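Local coordinates for protein putative primosome component (Streptococcus pyogenes serotype M3, PDB 2QGZ) that is a putative primosome component of the P-loop NTPase class that probably binds ATP and loads the replicative helicase onto DNA, at residues His120-Asp125 with Met172-Ser177; His188-Ala193 with Leu220-Ala225; Val236-Leu241 with Ala278-Glu283. All coordinates share one frame; numbering follows the deposited sequence.

Contact 1 of 3, residues His120-Asp125 with Met172-Ser177; sequences HIHLSD and MAHELS. With PO4 (phosphate ion), chain C.
The imidazoles of His-122 and His-174 provide the aromatic part of this contact, an oblique pair with centroids 4.3 Å apart and planes at 40°. NE2 of His-174 sits over one face of the His-122 ring, displaced toward its rim. His-174 swings CG away from its own N (chi1 -165°), which carries the ring off the helix toward the loop, and its CB packs against the backbone O of Ile-121 at 3.1 Å.

Van der Waals packing follows at Leu-123, whose CD1 methyl lies across the bent Glu-175 chain at about a right angle, 3.5 Å from CG and 3.1 Å from OE1 of Glu-175. In the P-loop NTPase fold expected here, this joins the loop leading into helix 131-146 to helix 165-179, the helix that follows the likely Walker A loop.

The one polar link runs through a water that accepts from N of Leu-123. It lies within hydrogen-bonding distance of OE1 of Glu-175 (2.7 Å) and of O2 of a phosphate ion, more acceptors being near than it has protons. The phosphate, probably from the crystallisation liquor, sits on the loop side. Within the loop, N of His-122 donates to OD2 of Asp-125 (3.0 Å, 162°) on the anti side, somewhat out of the carboxylate plane.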
ATOM      1  N   HIS A 120      -9.407   1.435  11.353  1.00 41.90           N
ATOM      2  CA  HIS A 120     -10.836   1.718  11.469  1.00 41.84           C
ATOM      3  C   HIS A 120     -11.358   2.693  10.409  1.00 40.81           C
ATOM      4  O   HIS A 120     -12.187   3.557  10.709  1.00 41.72           O
ATOM      5  CB  HIS A 120     -11.147   2.272  12.869  1.00 42.13           C
ATOM      6  CG  HIS A 120     -10.660   1.398  13.984  1.00 43.48           C
ATOM      7  ND1 HIS A 120     -11.151   0.128  14.206  1.00 44.06           N
ATOM      8  CD2 HIS A 120      -9.708   1.603  14.926  1.00 42.77           C
ATOM      9  CE1 HIS A 120     -10.523  -0.410  15.237  1.00 43.56           C
ATOM     10  NE2 HIS A 120      -9.643   0.465  15.692  1.00 45.15           N
ATOM     11  N   ILE A 121     -10.887   2.554   9.173  1.00 38.51           N
ATOM     12  CA  ILE A 121     -11.335   3.431   8.093  1.00 36.56           C
ATOM     13  C   ILE A 121     -12.248   2.681   7.133  1.00 35.86           C
ATOM     14  O   ILE A 121     -11.852   1.667   6.561  1.00 36.70           O
ATOM     15  CB  ILE A 121     -10.138   4.004   7.310  1.00 36.15           C
ATOM     16  CG1 ILE A 121      -9.216   4.751   8.279  1.00 37.51           C
ATOM     17  CG2 ILE A 121     -10.629   4.950   6.231  1.00 31.13           C
ATOM     18  CD1 ILE A 121      -8.004   5.362   7.635  1.00 39.92           C
ATOM     19  N   HIS A 122     -13.469   3.185   6.961  1.00 34.50           N
ATOM     20  CA  HIS A 122     -14.446   2.553   6.074  1.00 34.05           C
ATOM     21  C   HIS A 122     -14.574   3.263   4.722  1.00 31.99           C
ATOM     22  O   HIS A 122     -14.212   4.433   4.573  1.00 30.50           O
ATOM     23  CB  HIS A 122     -15.838   2.530   6.727  1.00 35.92           C
ATOM     24  CG  HIS A 122     -15.874   1.926   8.099  1.00 41.80           C
ATOM     25  ND1 HIS A 122     -15.232   2.491   9.181  1.00 44.15           N
ATOM     26  CD2 HIS A 122     -16.529   0.840   8.577  1.00 44.46           C
ATOM     27  CE1 HIS A 122     -15.493   1.782  10.265  1.00 45.38           C
ATOM     28  NE2 HIS A 122     -16.279   0.776   9.926  1.00 45.10           N
ATOM     29  N   LEU A 123     -15.121   2.555   3.738  1.00 31.22           N
ATOM     30  CA  LEU A 123     -15.321   3.131   2.415  1.00 32.87           C
ATOM     31  C   LEU A 123     -16.167   4.396   2.487  1.00 32.49           C
ATOM     32  O   LEU A 123     -15.990   5.308   1.689  1.00 32.22           O
ATOM     33  CB  LEU A 123     -16.022   2.132   1.492  1.00 32.24           C
ATOM     34  CG  LEU A 123     -15.236   0.896   1.073  1.00 33.32           C
ATOM     35  CD1 LEU A 123     -16.160  -0.017   0.293  1.00 32.84           C
ATOM     36  CD2 LEU A 123     -14.010   1.310   0.247  1.00 31.31           C
ATOM     37  N   SER A 124     -17.101   4.438   3.429  1.00 33.83           N
ATOM     38  CA  SER A 124     -17.977   5.597   3.589  1.00 33.86           C
ATOM     39  C   SER A 124     -17.246   6.864   4.036  1.00 36.12           C
ATOM     40  O   SER A 124     -17.757   7.969   3.857  1.00 37.00           O
ATOM     41  CB  SER A 124     -19.096   5.271   4.585  1.00 31.92           C
ATOM     42  OG  SER A 124     -18.577   4.674   5.766  1.00 34.38           O
ATOM     43  N   ASP A 125     -16.055   6.708   4.613  1.00 36.37           N
ATOM     44  CA  ASP A 125     -15.277   7.861   5.076  1.00 36.24           C
ATOM     45  C   ASP A 125     -14.471   8.504   3.956  1.00 35.37           C
ATOM     46  O   ASP A 125     -13.851   9.545   4.166  1.00 34.49           O
ATOM     47  CB  ASP A 125     -14.292   7.459   6.191  1.00 37.54           C
ATOM     48  CG  ASP A 125     -14.989   6.928   7.437  1.00 40.50           C
ATOM     49  OD1 ASP A 125     -15.934   7.592   7.939  1.00 37.45           O
ATOM     50  OD2 ASP A 125     -14.578   5.847   7.920  1.00 40.95           O
ATOM     51  N   MET A 172      -9.851   0.237   1.689  1.00 29.03           N
ATOM     52  CA  MET A 172      -9.880  -0.947   0.832  1.00 30.33           C
ATOM     53  C   MET A 172      -9.540  -2.162   1.701  1.00 31.13           C
ATOM     54  O   MET A 172     -10.181  -3.204   1.589  1.00 34.12           O
ATOM     55  CB  MET A 172      -8.856  -0.819  -0.307  1.00 26.25           C
ATOM     56  CG  MET A 172      -8.849  -1.977  -1.289  1.00 25.18           C
ATOM     57  SD  MET A 172      -7.386  -1.975  -2.373  1.00 22.59           S
ATOM     58  CE  MET A 172      -6.087  -2.382  -1.152  1.00 26.50           C
ATOM     59  N   ALA A 173      -8.542  -2.021   2.572  1.00 30.89           N
ATOM     60  CA  ALA A 173      -8.134  -3.117   3.456  1.00 31.74           C
ATOM     61  C   ALA A 173      -9.273  -3.507   4.400  1.00 32.05           C
ATOM     62  O   ALA A 173      -9.475  -4.684   4.698  1.00 32.21           O
ATOM     63  CB  ALA A 173      -6.898  -2.716   4.276  1.00 27.64           C
ATOM     64  N   HIS A 174     -10.012  -2.510   4.871  1.00 32.65           N
ATOM     65  CA  HIS A 174     -11.119  -2.759   5.781  1.00 32.97           C
ATOM     66  C   HIS A 174     -12.253  -3.492   5.074  1.00 33.62           C
ATOM     67  O   HIS A 174     -12.899  -4.355   5.664  1.00 32.56           O
ATOM     68  CB  HIS A 174     -11.629  -1.444   6.358  1.00 33.07           C
ATOM     69  CG  HIS A 174     -12.517  -1.615   7.546  1.00 36.82           C
ATOM     70  ND1 HIS A 174     -13.834  -2.016   7.442  1.00 37.26           N
ATOM     71  CD2 HIS A 174     -12.268  -1.467   8.871  1.00 34.66           C
ATOM     72  CE1 HIS A 174     -14.357  -2.107   8.653  1.00 37.88           C
ATOM     73  NE2 HIS A 174     -13.429  -1.780   9.536  1.00 36.49           N
ATOM     74  N   GLU A 175     -12.483  -3.160   3.808  1.00 34.98           N
ATOM     75  CA  GLU A 175     -13.541  -3.794   3.036  1.00 38.52           C
ATOM     76  C   GLU A 175     -13.130  -5.221   2.641  1.00 41.40           C
ATOM     77  O   GLU A 175     -13.971  -6.121   2.562  1.00 41.18           O
ATOM     78  CB  GLU A 175     -13.835  -2.953   1.798  1.00 39.23           C
ATOM     79  CG  GLU A 175     -15.130  -3.271   1.094  1.00 42.51           C
ATOM     80  CD  GLU A 175     -16.363  -2.865   1.886  1.00 46.23           C
ATOM     81  OE1 GLU A 175     -16.282  -1.941   2.730  1.00 46.78           O
ATOM     82  OE2 GLU A 175     -17.433  -3.460   1.641  1.00 48.13           O
ATOM     83  N   LEU A 176     -11.837  -5.426   2.396  1.00 43.32           N
ATOM     84  CA  LEU A 176     -11.332  -6.754   2.044  1.00 46.11           C
ATOM     85  C   LEU A 176     -11.494  -7.695   3.229  1.00 46.68           C
ATOM     86  O   LEU A 176     -11.817  -8.871   3.067  1.00 48.28           O
ATOM     87  CB  LEU A 176      -9.855  -6.695   1.650  1.00 46.54           C
ATOM     88  CG  LEU A 176      -9.562  -6.441   0.175  1.00 48.01           C
ATOM     89  CD1 LEU A 176      -8.060  -6.382  -0.049  1.00 49.62           C
ATOM     90  CD2 LEU A 176     -10.181  -7.542  -0.652  1.00 48.61           C
ATOM     91  N   SER A 177     -11.260  -7.175   4.426  1.00 47.05           N
ATOM     92  CA  SER A 177     -11.401  -7.978   5.621  1.00 48.17           C
ATOM     93  C   SER A 177     -12.869  -8.258   5.919  1.00 50.99           C
ATOM     94  O   SER A 177     -13.206  -9.333   6.402  1.00 53.24           O
ATOM     95  CB  SER A 177     -10.773  -7.270   6.813  1.00 46.72           C
ATOM     96  OG  SER A 177     -11.115  -7.945   8.007  1.00 47.37           O
TER
HETATM   97  P   PO4 C 402     -19.380   1.603   6.206  1.00 22.49           P
HETATM   98  O1  PO4 C 402     -18.870   0.438   7.030  1.00 22.49           O
HETATM   99  O2  PO4 C 402     -18.412   1.872   5.087  1.00 22.49           O
HETATM  100  O3  PO4 C 402     -20.729   1.271   5.633  1.00 22.49           O
HETATM  101  O4  PO4 C 402     -19.512   2.824   7.093  1.00 22.49           O
HETATM  102  O   HOH W   1     -16.823   0.021   4.527  1.00 68.00           O

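Contact 2 of 3, residues His188-Ala193 with Leu220-Ala225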
ATOM      1  N   HIS A 188       4.256   1.786   7.058  1.00 40.29           N
ATOM      2  CA  HIS A 188       4.822   3.100   6.777  1.00 43.23           C
ATOM      3  C   HIS A 188       6.282   2.848   6.407  1.00 43.58           C
ATOM      4  O   HIS A 188       7.127   2.678   7.286  1.00 41.66           O
ATOM      5  CB  HIS A 188       4.733   4.002   8.008  1.00 43.76           C
ATOM      6  CG  HIS A 188       5.122   5.422   7.739  1.00 46.06           C
ATOM      7  ND1 HIS A 188       6.192   6.033   8.357  1.00 46.10           N
ATOM      8  CD2 HIS A 188       4.590   6.349   6.905  1.00 47.53           C
ATOM      9  CE1 HIS A 188       6.301   7.275   7.916  1.00 48.25           C
ATOM     10  NE2 HIS A 188       5.341   7.491   7.034  1.00 46.97           N
ATOM     11  N   PHE A 189       6.567   2.830   5.107  1.00 44.82           N
ATOM     12  CA  PHE A 189       7.912   2.545   4.611  1.00 46.57           C
ATOM     13  C   PHE A 189       9.084   3.277   5.273  1.00 48.01           C
ATOM     14  O   PHE A 189      10.025   2.636   5.749  1.00 48.52           O
ATOM     15  CB  PHE A 189       7.993   2.754   3.094  1.00 45.33           C
ATOM     16  CG  PHE A 189       9.233   2.174   2.489  1.00 45.01           C
ATOM     17  CD1 PHE A 189       9.420   0.796   2.449  1.00 43.28           C
ATOM     18  CD2 PHE A 189      10.252   3.003   2.022  1.00 46.30           C
ATOM     19  CE1 PHE A 189      10.603   0.250   1.961  1.00 44.13           C
ATOM     20  CE2 PHE A 189      11.444   2.467   1.528  1.00 43.47           C
ATOM     21  CZ  PHE A 189      11.619   1.091   1.500  1.00 45.54           C
ATOM     22  N   PRO A 190       9.060   4.622   5.298  1.00 50.24           N
ATOM     23  CA  PRO A 190      10.165   5.362   5.925  1.00 51.31           C
ATOM     24  C   PRO A 190      10.550   4.840   7.320  1.00 53.11           C
ATOM     25  O   PRO A 190      11.730   4.819   7.671  1.00 53.66           O
ATOM     26  CB  PRO A 190       9.642   6.792   5.960  1.00 51.59           C
ATOM     27  CG  PRO A 190       8.818   6.861   4.703  1.00 50.70           C
ATOM     28  CD  PRO A 190       8.060   5.548   4.735  1.00 49.32           C
ATOM     29  N   SER A 191       9.564   4.412   8.107  1.00 52.56           N
ATOM     30  CA  SER A 191       9.828   3.892   9.449  1.00 52.99           C
ATOM     31  C   SER A 191      10.311   2.448   9.416  1.00 52.90           C
ATOM     32  O   SER A 191      11.122   2.041  10.241  1.00 52.38           O
ATOM     33  CB  SER A 191       8.575   3.978  10.319  1.00 51.70           C
ATOM     34  OG  SER A 191       8.158   5.321  10.458  1.00 55.60           O
ATOM     35  N   PHE A 192       9.797   1.675   8.468  1.00 52.04           N
ATOM     36  CA  PHE A 192      10.189   0.279   8.325  1.00 52.48           C
ATOM     37  C   PHE A 192      11.652   0.216   7.885  1.00 53.56           C
ATOM     38  O   PHE A 192      12.428  -0.581   8.402  1.00 51.98           O
ATOM     39  CB  PHE A 192       9.300  -0.396   7.281  1.00 51.01           C
ATOM     40  CG  PHE A 192       9.709  -1.799   6.940  1.00 48.77           C
ATOM     41  CD1 PHE A 192       9.366  -2.858   7.769  1.00 48.89           C
ATOM     42  CD2 PHE A 192      10.416  -2.060   5.768  1.00 48.40           C
ATOM     43  CE1 PHE A 192       9.718  -4.167   7.435  1.00 48.49           C
ATOM     44  CE2 PHE A 192      10.777  -3.363   5.420  1.00 48.27           C
ATOM     45  CZ  PHE A 192      10.426  -4.420   6.254  1.00 49.26           C
ATOM     46  N   ALA A 193      12.016   1.066   6.928  1.00 54.93           N
ATOM     47  CA  ALA A 193      13.378   1.109   6.414  1.00 56.78           C
ATOM     48  C   ALA A 193      14.365   1.331   7.553  1.00 57.94           C
ATOM     49  O   ALA A 193      15.307   0.554   7.726  1.00 58.62           O
ATOM     50  CB  ALA A 193      13.515   2.225   5.378  1.00 55.89           C
ATOM     51  N   LEU A 220       2.438  -0.362   0.947  1.00 31.61           N
ATOM     52  CA  LEU A 220       3.674   0.320   1.335  1.00 34.47           C
ATOM     53  C   LEU A 220       3.421   1.838   1.308  1.00 35.68           C
ATOM     54  O   LEU A 220       3.548   2.478   0.263  1.00 36.25           O
ATOM     55  CB  LEU A 220       4.809  -0.056   0.370  1.00 34.31           C
ATOM     56  CG  LEU A 220       5.114  -1.554   0.311  1.00 35.32           C
ATOM     57  CD1 LEU A 220       6.140  -1.828  -0.757  1.00 39.38           C
ATOM     58  CD2 LEU A 220       5.625  -2.040   1.654  1.00 34.68           C
ATOM     59  N   ASP A 221       3.055   2.398   2.460  1.00 38.27           N
ATOM     60  CA  ASP A 221       2.755   3.824   2.579  1.00 41.38           C
ATOM     61  C   ASP A 221       3.958   4.748   2.384  1.00 42.38           C
ATOM     62  O   ASP A 221       5.044   4.509   2.898  1.00 40.59           O
ATOM     63  CB  ASP A 221       2.083   4.112   3.921  1.00 44.17           C
ATOM     64  CG  ASP A 221       1.777   5.585   4.115  1.00 47.14           C
ATOM     65  OD1 ASP A 221       1.110   6.188   3.246  1.00 46.81           O
ATOM     66  OD2 ASP A 221       2.197   6.143   5.152  1.00 49.85           O
ATOM     67  N   ASP A 222       3.699   5.819   1.642  1.00 45.60           N
ATOM     68  CA  ASP A 222       4.657   6.840   1.237  1.00 49.40           C
ATOM     69  C   ASP A 222       6.088   6.372   1.041  1.00 48.64           C
ATOM     70  O   ASP A 222       7.006   6.705   1.792  1.00 47.53           O
ATOM     71  CB  ASP A 222       4.599   8.090   2.142  1.00 54.41           C
ATOM     72  CG  ASP A 222       5.273   7.893   3.473  1.00 58.51           C
ATOM     73  OD1 ASP A 222       5.665   8.912   4.090  1.00 60.56           O
ATOM     74  OD2 ASP A 222       5.399   6.727   3.909  1.00 62.05           O
ATOM     75  N   ILE A 223       6.252   5.579  -0.007  1.00 49.28           N
ATOM     76  CA  ILE A 223       7.548   5.076  -0.386  1.00 50.24           C
ATOM     77  C   ILE A 223       8.270   6.341  -0.858  1.00 52.59           C
ATOM     78  O   ILE A 223       7.628   7.337  -1.206  1.00 51.19           O
ATOM     79  CB  ILE A 223       7.401   4.057  -1.531  1.00 48.78           C
ATOM     80  CG1 ILE A 223       8.748   3.406  -1.829  1.00 48.27           C
ATOM     81  CG2 ILE A 223       6.798   4.734  -2.751  1.00 45.52           C
ATOM     82  CD1 ILE A 223       8.660   2.296  -2.850  1.00 49.67           C
ATOM     83  N   GLY A 224       9.596   6.319  -0.863  1.00 54.48           N
ATOM     84  CA  GLY A 224      10.324   7.510  -1.266  1.00 57.81           C
ATOM     85  C   GLY A 224      10.304   8.460  -0.084  1.00 59.62           C
ATOM     86  O   GLY A 224       9.547   8.249   0.861  1.00 59.35           O
ATOM     87  N   ALA A 225      11.124   9.502  -0.119  1.00 62.24           N
ATOM     88  CA  ALA A 225      11.163  10.447   0.994  1.00 65.69           C
ATOM     89  C   ALA A 225      11.642   9.755   2.274  1.00 66.50           C
ATOM     90  O   ALA A 225      12.803   9.350   2.378  1.00 67.93           O
ATOM     91  CB  ALA A 225       9.772  11.052   1.219  1.00 66.82           C
TER
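The backbone N of Phe-189 donates to the O of Asp-221 at 3.2 Å, with an N-H...O angle of 145°. This bond belongs to the parallel pairing of His-188 with Asp-221, whose CA atoms are 4.7 Å apart, at the point where strand 184-188 gives way to helix 189-197.

Side-chain polarity centres on the His-188 imidazole. A chi1 of -172° sets the ring opposite the residue's own N, where it reaches the two acidic residues: NE2 makes a weak, bent bond to OD1 of Asp-222 (3.3 Å, 129°), while OD2 of Asp-221 lies in plane at the ring edge, 3.0 Å from CD2. On the other nitrogen, ND1 shares a 3.0 Å hydrogen bond with OG of Ser-191, which helps fix the ring's rotation. The other carboxylate oxygen of Asp-221, OD1, is bonded to Thr-254 on the neighbouring strand.

Further out, Pro-190 places CD over the centre of the imidazole and, at the same time, 3.0 Å from OD2 of Asp-222. The Phe-189 ring takes CG1 of Ile-223 over one face, at 4.2 Å from CD2.

Adjacent aspartates at the end of a central strand fit a Walker B motif. The side chain of Asp-221 touches the likely P-loop and is about 4 Å from a second, separate phosphate, probably also from the liquor, though it may mark the nucleotide-phosphate pocket. In P-loop NTPases such acids typically serve the magnesium ion and the attacking water, a role consistent with this placement although no metal is seen here.

Contact 3 of 3, residues Val236-Leu241 with Ala278-Glu283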
ATOM      1  N   VAL A 236      16.406  -4.729   0.746  1.00 51.55           N
ATOM      2  CA  VAL A 236      15.218  -5.163   1.475  1.00 48.48           C
ATOM      3  C   VAL A 236      13.967  -4.982   0.623  1.00 46.75           C
ATOM      4  O   VAL A 236      13.220  -5.931   0.391  1.00 47.05           O
ATOM      5  CB  VAL A 236      15.040  -4.372   2.782  1.00 50.23           C
ATOM      6  CG1 VAL A 236      13.877  -4.937   3.571  1.00 49.42           C
ATOM      7  CG2 VAL A 236      16.322  -4.427   3.603  1.00 49.43           C
ATOM      8  N   LEU A 237      13.746  -3.761   0.151  1.00 43.54           N
ATOM      9  CA  LEU A 237      12.584  -3.468  -0.675  1.00 42.11           C
ATOM     10  C   LEU A 237      12.652  -4.285  -1.961  1.00 41.96           C
ATOM     11  O   LEU A 237      11.669  -4.894  -2.381  1.00 42.18           O
ATOM     12  CB  LEU A 237      12.547  -1.976  -1.012  1.00 40.46           C
ATOM     13  CG  LEU A 237      11.236  -1.287  -1.407  1.00 42.56           C
ATOM     14  CD1 LEU A 237      11.380  -0.706  -2.797  1.00 41.89           C
ATOM     15  CD2 LEU A 237      10.066  -2.254  -1.332  1.00 40.12           C
ATOM     16  N   GLN A 238      13.832  -4.305  -2.572  1.00 42.17           N
ATOM     17  CA  GLN A 238      14.048  -5.026  -3.819  1.00 39.50           C
ATOM     18  C   GLN A 238      13.707  -6.507  -3.675  1.00 38.79           C
ATOM     19  O   GLN A 238      13.058  -7.086  -4.543  1.00 37.79           O
ATOM     20  CB  GLN A 238      15.505  -4.848  -4.262  1.00 42.03           C
ATOM     21  CG  GLN A 238      15.754  -5.067  -5.749  1.00 43.08           C
ATOM     22  CD  GLN A 238      15.732  -6.527  -6.146  1.00 44.02           C
ATOM     23  OE1 GLN A 238      15.255  -6.884  -7.226  1.00 45.33           O
ATOM     24  NE2 GLN A 238      16.259  -7.381  -5.276  1.00 42.91           N
ATOM     25  N   VAL A 239      14.120  -7.118  -2.572  1.00 38.90           N
ATOM     26  CA  VAL A 239      13.854  -8.535  -2.370  1.00 38.07           C
ATOM     27  C   VAL A 239      12.386  -8.800  -2.053  1.00 37.59           C
ATOM     28  O   VAL A 239      11.807  -9.764  -2.550  1.00 35.33           O
ATOM     29  CB  VAL A 239      14.735  -9.118  -1.244  1.00 39.20           C
ATOM     30  CG1 VAL A 239      14.574 -10.644  -1.178  1.00 38.53           C
ATOM     31  CG2 VAL A 239      16.184  -8.770  -1.508  1.00 41.37           C
ATOM     32  N   ILE A 240      11.790  -7.948  -1.223  1.00 36.53           N
ATOM     33  CA  ILE A 240      10.388  -8.107  -0.878  1.00 34.27           C
ATOM     34  C   ILE A 240       9.560  -7.997  -2.151  1.00 32.73           C
ATOM     35  O   ILE A 240       8.689  -8.821  -2.401  1.00 33.21           O
ATOM     36  CB  ILE A 240       9.917  -7.024   0.132  1.00 35.76           C
ATOM     37  CG1 ILE A 240      10.448  -7.349   1.532  1.00 34.79           C
ATOM     38  CG2 ILE A 240       8.387  -6.936   0.152  1.00 35.15           C
ATOM     39  CD1 ILE A 240      10.129  -6.276   2.554  1.00 34.78           C
ATOM     40  N   LEU A 241       9.833  -6.985  -2.961  1.00 32.21           N
ATOM     41  CA  LEU A 241       9.078  -6.808  -4.190  1.00 32.62           C
ATOM     42  C   LEU A 241       9.306  -7.993  -5.125  1.00 33.90           C
ATOM     43  O   LEU A 241       8.352  -8.552  -5.683  1.00 35.86           O
ATOM     44  CB  LEU A 241       9.464  -5.483  -4.858  1.00 30.83           C
ATOM     45  CG  LEU A 241       8.523  -4.274  -4.662  1.00 32.77           C
ATOM     46  CD1 LEU A 241       7.777  -4.341  -3.339  1.00 31.41           C
ATOM     47  CD2 LEU A 241       9.331  -2.982  -4.769  1.00 28.40           C
ATOM     48  N   ALA A 278      20.035   0.857  -8.368  1.00 79.01           N
ATOM     49  CA  ALA A 278      19.734  -0.454  -8.930  1.00 76.09           C
ATOM     50  C   ALA A 278      18.881  -0.264 -10.184  1.00 74.92           C
ATOM     51  O   ALA A 278      19.158  -0.868 -11.227  1.00 74.46           O
ATOM     52  CB  ALA A 278      18.992  -1.302  -7.909  1.00 77.44           C
ATOM     53  N   LYS A 279      17.853   0.584 -10.064  1.00 71.40           N
ATOM     54  CA  LYS A 279      16.928   0.907 -11.157  1.00 67.33           C
ATOM     55  C   LYS A 279      15.954  -0.214 -11.501  1.00 65.40           C
ATOM     56  O   LYS A 279      14.971   0.013 -12.208  1.00 65.20           O
ATOM     57  CB  LYS A 279      17.703   1.321 -12.411  1.00 66.29           C
ATOM     58  N   ARG A 280      16.218  -1.423 -11.020  1.00 62.08           N
ATOM     59  CA  ARG A 280      15.309  -2.521 -11.308  1.00 60.70           C
ATOM     60  C   ARG A 280      14.240  -2.604 -10.218  1.00 57.29           C
ATOM     61  O   ARG A 280      13.225  -3.278 -10.377  1.00 56.61           O
ATOM     62  CB  ARG A 280      16.063  -3.855 -11.439  1.00 62.05           C
ATOM     63  CG  ARG A 280      16.743  -4.371 -10.178  1.00 62.88           C
ATOM     64  CD  ARG A 280      17.068  -5.851 -10.351  1.00 64.98           C
ATOM     65  NE  ARG A 280      17.764  -6.426  -9.204  1.00 66.76           N
ATOM     66  CZ  ARG A 280      17.901  -7.732  -8.996  1.00 67.09           C
ATOM     67  NH1 ARG A 280      17.387  -8.603  -9.856  1.00 66.02           N
ATOM     68  NH2 ARG A 280      18.547  -8.172  -7.926  1.00 67.35           N
ATOM     69  N   VAL A 281      14.475  -1.907  -9.112  1.00 54.42           N
ATOM     70  CA  VAL A 281      13.511  -1.874  -8.022  1.00 53.43           C
ATOM     71  C   VAL A 281      12.315  -1.075  -8.516  1.00 52.03           C
ATOM     72  O   VAL A 281      11.174  -1.353  -8.159  1.00 51.23           O
ATOM     73  CB  VAL A 281      14.087  -1.181  -6.770  1.00 52.22           C
ATOM     74  CG1 VAL A 281      14.496   0.234  -7.106  1.00 52.62           C
ATOM     75  CG2 VAL A 281      13.056  -1.176  -5.663  1.00 52.19           C
ATOM     76  N   MET A 282      12.593  -0.089  -9.364  1.00 50.89           N
ATOM     77  CA  MET A 282      11.559   0.766  -9.928  1.00 50.31           C
ATOM     78  C   MET A 282      10.754   0.008 -10.989  1.00 48.63           C
ATOM     79  O   MET A 282       9.575   0.292 -11.205  1.00 49.23           O
ATOM     80  CB  MET A 282      12.204   2.019 -10.533  1.00 51.29           C
ATOM     81  CG  MET A 282      11.276   3.212 -10.667  1.00 54.75           C
ATOM     82  SD  MET A 282      10.539   3.716  -9.087  1.00 54.99           S
ATOM     83  CE  MET A 282       8.813   3.378  -9.432  1.00 54.91           C
ATOM     84  N   GLU A 283      11.386  -0.958 -11.649  1.00 46.42           N
ATOM     85  CA  GLU A 283      10.698  -1.751 -12.669  1.00 44.14           C
ATOM     86  C   GLU A 283       9.738  -2.734 -11.995  1.00 42.27           C
ATOM     87  O   GLU A 283       8.754  -3.162 -12.593  1.00 41.03           O
ATOM     88  CB  GLU A 283      11.715  -2.511 -13.534  1.00 44.62           C
TER
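A flat polar stack is formed by the Gln-238 amide and the Arg-280 guanidinium, whose planes are only 8° apart. OE1 of Gln-238 lies over the centre of the guanidinium, 3.2 Å above its plane. Although OE1 is also 3.2 Å from NE of Arg-280, the angle is too poor for a hydrogen bond, because the oxygen approaches the face of the group, across the directions of its N-H bonds. On the amide's other arm, NE2 of Gln-238 is 3.6 Å from NH2 of Arg-280. Gln-238 bends at chi2 (-75°) to bring its amide over the guanidinium, which Arg-280 carries at the end of a chain extended from CG to NE. The hydrogen bond to OE1 comes instead from NE of Arg-284, four residues on, so one carbonyl oxygen serves two arginines in different ways. Being negatively polarised, it may ease the closeness of their like charges.

Apolar contacts converge on Val-281. Its CG2 branch meets CD1 of Leu-237 at 3.4 Å, the two side chains crossing at about a right angle, and lies 4.2 Å from CD2 of Leu-241. Leu-237 and Leu-241 are one turn apart on their helix, and both direct their side chains toward the partner segment. The aliphatic part of Gln-238 adds a looser approach, CG to CB of Val-281 at 4.3 Å. Trp-266 also touches Val-281.

Helix 237-247 thus packs on the beginning of helix 281-288, helix against helix on one flank of the parallel sheet, in the fold expected of an IstB-like P-loop NTPase.

Contacts 2 and 3 touch through a shared hydrophobic layer, with centres 14 Å apart: CE1 of Phe-189 packs on CG of Leu-237 at 3.8 Å, and CD1 of Leu-220 reaches CD1 of Leu-241 at 4.0 Å. Helix 237-247, which follows strand 217-221 in the chain, thus packs on Phe-189 and Leu-220 as well as on 278-283. Contact 1 lies on the opposite side of the chain's centre, its own centre 21 Å from that of contact 2 and 28 Å from that of contact 3, without touching either. The probable nucleotide site relates contacts 1 and 2: Asp-221 touches the P-loop pattern, whereas Ile-121 lies near it without contact.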